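Local coordinates for sortase family protein (Streptococcus agalactiae, PDB 4D7W) that probably acts as a class C sortase, a cysteine transpeptidase that takes part in assembling type 2B pili on the surface of group B Streptococcus, at residues G130-V135 / T141-V146. Sequence-based numbering, arbitrary orientation.
Sequences GDHWTV and TYTYQV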
# COMPACT_ATOMS: atom_id res chain seq x y z
N GLY A 130 13.28 -5.44 -11.19
CA GLY A 130 14.50 -5.27 -10.42
C GLY A 130 14.56 -4.06 -9.50
O GLY A 130 15.30 -4.07 -8.52
N ASP A 131 13.80 -3.01 -9.81
CA ASP A 131 13.80 -1.80 -8.98
C ASP A 131 13.15 -2.11 -7.63
O ASP A 131 12.38 -3.05 -7.53
CB ASP A 131 13.07 -0.65 -9.68
CG ASP A 131 13.83 -0.15 -10.90
OD1 ASP A 131 15.06 -0.37 -10.97
OD2 ASP A 131 13.21 0.47 -11.79
N HIS A 132 13.48 -1.31 -6.62
CA HIS A 132 12.94 -1.49 -5.26
C HIS A 132 12.10 -0.31 -4.78
O HIS A 132 12.35 0.84 -5.17
CB HIS A 132 14.06 -1.70 -4.22
CG HIS A 132 14.88 -2.94 -4.42
ND1 HIS A 132 15.65 -3.48 -3.42
CD2 HIS A 132 15.06 -3.73 -5.50
CE1 HIS A 132 16.27 -4.55 -3.87
NE2 HIS A 132 15.93 -4.73 -5.13
N TRP A 133 11.14 -0.57 -3.90
CA TRP A 133 10.60 0.48 -3.04
C TRP A 133 10.46 -0.05 -1.60
O TRP A 133 10.64 -1.24 -1.34
CB TRP A 133 9.26 1.01 -3.57
CG TRP A 133 8.10 0.08 -3.44
CD1 TRP A 133 7.27 -0.04 -2.37
CD2 TRP A 133 7.61 -0.84 -4.42
NE1 TRP A 133 6.30 -0.99 -2.61
CE2 TRP A 133 6.49 -1.49 -3.87
CE3 TRP A 133 8.01 -1.18 -5.73
CZ2 TRP A 133 5.77 -2.47 -4.57
CZ3 TRP A 133 7.30 -2.14 -6.42
CH2 TRP A 133 6.19 -2.78 -5.83
N THR A 134 10.19 0.86 -0.68
CA THR A 134 9.97 0.49 0.71
C THR A 134 8.71 1.17 1.23
O THR A 134 8.36 2.27 0.78
CB THR A 134 11.15 0.87 1.61
OG1 THR A 134 11.30 2.29 1.62
CG2 THR A 134 12.45 0.22 1.13
N VAL A 135 8.03 0.50 2.14
CA VAL A 135 6.99 1.13 2.93
C VAL A 135 7.50 1.12 4.37
O VAL A 135 8.11 0.14 4.83
CB VAL A 135 5.62 0.41 2.80
CG1 VAL A 135 5.09 0.52 1.37
CG2 VAL A 135 5.76 -1.03 3.16
N THR A 141 10.75 -1.32 8.38
CA THR A 141 10.86 -1.13 6.94
C THR A 141 10.49 -2.42 6.23
O THR A 141 10.85 -3.52 6.67
CB THR A 141 12.28 -0.69 6.56
OG1 THR A 141 12.49 0.64 7.02
CG2 THR A 141 12.44 -0.70 5.05
N TYR A 142 9.73 -2.27 5.15
CA TYR A 142 9.30 -3.38 4.31
C TYR A 142 9.71 -3.12 2.87
O TYR A 142 9.30 -2.12 2.30
CB TYR A 142 7.78 -3.58 4.40
CG TYR A 142 7.33 -3.83 5.81
CD1 TYR A 142 7.15 -2.77 6.69
CD2 TYR A 142 7.13 -5.12 6.27
CE1 TYR A 142 6.79 -2.99 8.01
CE2 TYR A 142 6.75 -5.35 7.58
CZ TYR A 142 6.58 -4.28 8.44
OH TYR A 142 6.20 -4.50 9.73
N THR A 143 10.51 -4.01 2.30
CA THR A 143 11.06 -3.77 0.97
C THR A 143 10.45 -4.68 -0.07
O THR A 143 10.28 -5.88 0.16
CB THR A 143 12.57 -3.97 0.97
OG1 THR A 143 13.14 -3.26 2.08
CG2 THR A 143 13.18 -3.47 -0.35
N TYR A 144 10.13 -4.10 -1.23
CA TYR A 144 9.53 -4.84 -2.33
C TYR A 144 10.32 -4.57 -3.60
O TYR A 144 10.85 -3.48 -3.79
CB TYR A 144 8.04 -4.46 -2.51
CG TYR A 144 7.21 -5.09 -1.42
CD1 TYR A 144 7.07 -4.48 -0.19
CD2 TYR A 144 6.61 -6.33 -1.61
CE1 TYR A 144 6.35 -5.09 0.85
CE2 TYR A 144 5.88 -6.94 -0.59
CZ TYR A 144 5.75 -6.31 0.63
OH TYR A 144 5.04 -6.92 1.64
N GLN A 145 10.40 -5.58 -4.46
CA GLN A 145 11.20 -5.49 -5.68
C GLN A 145 10.33 -5.80 -6.90
O GLN A 145 9.63 -6.82 -6.93
CB GLN A 145 12.38 -6.46 -5.59
CG GLN A 145 13.08 -6.68 -6.90
CD GLN A 145 14.16 -7.71 -6.78
OE1 GLN A 145 14.13 -8.74 -7.44
NE2 GLN A 145 15.14 -7.44 -5.95
N VAL A 146 10.37 -4.92 -7.90
CA VAL A 146 9.50 -5.09 -9.06
C VAL A 146 9.81 -6.39 -9.75
O VAL A 146 10.96 -6.68 -10.04
CB VAL A 146 9.66 -3.93 -10.07
CG1 VAL A 146 8.73 -4.14 -11.26
CG2 VAL A 146 9.37 -2.61 -9.41
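The antiparallel beta hairpin of strands 132-137 and 140-152, part of the sortase beta-barrel, brings Trp133 against Tyr144 and Val135 against Tyr142. These two couples are hydrogen-bonded pairs, each closed by two backbone bonds: Trp133 N to Tyr144 O and Tyr144 N to Trp133 O, then Val135 N to Tyr142 O and Tyr142 N to Val135 O, all 2.9 Å. Just ahead of the strand, the backbone pairing already begins, with Val146 N giving its hydrogen to Asp131 O at 2.8 Å and Gly130 N reaching Val146 O in an almost straight bond (177° at the hydrogen).

On the face bearing Trp133, Val135, Tyr142 and Tyr144, the indole lies across the neighbouring strand. With CG between the backbone N and the carbonyl carbon (chi1 72°), it leans over Tyr144, whose CB makes a CH-pi contact 3.9 Å from the centroid of the Trp133 six-membered ring. The Tyr144 ring is near parallel to the five-membered ring, planes 20° apart, but slid away so that they barely overlap. Val146 CG2 meets the indole edge instead, 3.7 Å from Trp133 CZ3. Farther along, Val135 CG2 packs at 3.5 Å on Tyr142 CB.

The other face carries Thr134 beside Thr143 and His132 beside Gln145, the last two side by side and pointing the same way. Thr134 CG2 lies 3.7 Å from Thr143 OG1, a hydroxyl that bonds to Asn193.

Strands 62-68 and 182-191 flank the hairpin. Trp133 NE1 bonds to Gln169 and Tyr144 OH to Asp167, so the polar atoms of both buried rings are satisfied by side chains of strand 167-175, and these bonds tie the aromatic face of the hairpin to that strand across the barrel.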